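Local coordinates for malate dehydrogenase (Aeropyrum pernix, PDB 2D4A), which catalyses the reversible oxidation of (S)-malate to oxaloacetate, using either NAD or NADP as the coenzyme, at residues V73-I77 with A91-M96. Sequence-based numbering, arbitrary orientation.
Sequences VTAGI and ANANTM
The carboxamide of Asn92 meets the backbone of Ile77 with both of its polar ends. Over one face, at the oxygen end, lies CA of Gly76, 3.3 Å from Asn92 OD1. Asn92 ND2 gives a bond nearly within the amide plane to a lone pair of Ile77 O (3.2 Å, 157° at the hydrogen). Asn92 OD1 accepts Ile77 N at 2.7 Å through a more bent bond whose geometry is less certain. With CG anti to its own carbonyl carbon (chi1 -71°), Asn92 leans off helix 86-106 toward the loop. Farther along, Met96, bent at chi2 and chi3, brings CE to 3.8 Å from Val73 CG1, the two side chains running past each other, while Thr95 CG2 lies 4.2 Å from Ala75 CB. Asn92 ND2 also bonds Asn117 O, and Met96 reaches Met122 and Ile114. Replacing Asn92 by alanine is likely to leave Ile77 N, Ile77 O and Asn117 O without their amide partner. The contact thus joins the end of Rossmann strand 70-73 to the following helix; with its oxygen and NH2 both taken up by loop backbone, the amide of Asn92, probably part of the NADP(+) site, is fixed in its rotation.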
# COMPACT_ATOMS: atom_id res chain seq x y z
N VAL B 73 -12.23 6.48 20.13
CA VAL B 73 -12.30 7.57 21.10
C VAL B 73 -10.91 8.17 21.35
O VAL B 73 -9.98 7.50 21.82
CB VAL B 73 -12.92 7.08 22.42
CG1 VAL B 73 -12.93 8.19 23.45
CG2 VAL B 73 -14.35 6.60 22.16
N THR B 74 -10.80 9.46 21.04
CA THR B 74 -9.57 10.23 21.16
C THR B 74 -9.89 11.63 21.69
O THR B 74 -9.02 12.48 21.80
CB THR B 74 -8.94 10.39 19.78
OG1 THR B 74 -9.79 11.23 18.99
CG2 THR B 74 -8.83 9.04 19.08
N ALA B 75 -11.16 11.83 22.02
CA ALA B 75 -11.67 13.10 22.49
C ALA B 75 -11.04 13.73 23.73
O ALA B 75 -11.31 14.90 24.01
CB ALA B 75 -13.17 13.00 22.69
N GLY B 76 -10.19 13.07 24.41
CA GLY B 76 -9.80 13.69 25.64
C GLY B 76 -9.05 15.02 25.45
O GLY B 76 -9.20 15.68 24.43
N ILE B 77 -8.21 15.26 26.42
CA ILE B 77 -7.30 16.39 26.57
C ILE B 77 -5.89 15.86 26.73
O ILE B 77 -5.73 14.83 27.43
CB ILE B 77 -7.69 17.43 27.59
CG1 ILE B 77 -6.74 18.58 27.77
CG2 ILE B 77 -8.20 16.94 28.91
CD1 ILE B 77 -6.51 19.50 26.61
N ALA B 91 -10.63 15.42 34.49
CA ALA B 91 -11.10 16.12 33.30
C ALA B 91 -11.50 15.09 32.23
O ALA B 91 -12.66 15.08 31.79
CB ALA B 91 -9.99 17.04 32.76
N ASN B 92 -10.57 14.23 31.82
CA ASN B 92 -10.82 13.22 30.80
C ASN B 92 -11.87 12.18 31.22
O ASN B 92 -12.59 11.63 30.37
CB ASN B 92 -9.50 12.54 30.40
CG ASN B 92 -8.59 13.47 29.59
OD1 ASN B 92 -9.06 14.31 28.83
ND2 ASN B 92 -7.28 13.30 29.73
N ALA B 93 -11.96 11.93 32.53
CA ALA B 93 -12.95 11.00 33.07
C ALA B 93 -14.33 11.57 32.77
O ALA B 93 -15.24 10.84 32.38
CB ALA B 93 -12.77 10.84 34.58
N ASN B 94 -14.49 12.88 32.94
CA ASN B 94 -15.77 13.50 32.66
C ASN B 94 -16.09 13.40 31.19
O ASN B 94 -17.23 13.13 30.82
CB ASN B 94 -15.76 14.96 33.09
CG ASN B 94 -15.79 15.11 34.59
OD1 ASN B 94 -16.81 14.83 35.23
ND2 ASN B 94 -14.68 15.55 35.18
N THR B 95 -15.09 13.60 30.36
CA THR B 95 -15.29 13.50 28.93
C THR B 95 -15.77 12.10 28.55
O THR B 95 -16.76 11.95 27.85
CB THR B 95 -14.00 13.80 28.19
OG1 THR B 95 -13.62 15.16 28.44
CG2 THR B 95 -14.18 13.59 26.70
N MET B 96 -15.05 11.09 29.03
CA MET B 96 -15.41 9.71 28.74
C MET B 96 -16.87 9.43 29.12
O MET B 96 -17.64 8.95 28.30
CB MET B 96 -14.46 8.76 29.49
CG MET B 96 -12.97 8.88 29.10
SD MET B 96 -12.62 8.55 27.35
CE MET B 96 -12.80 10.17 26.64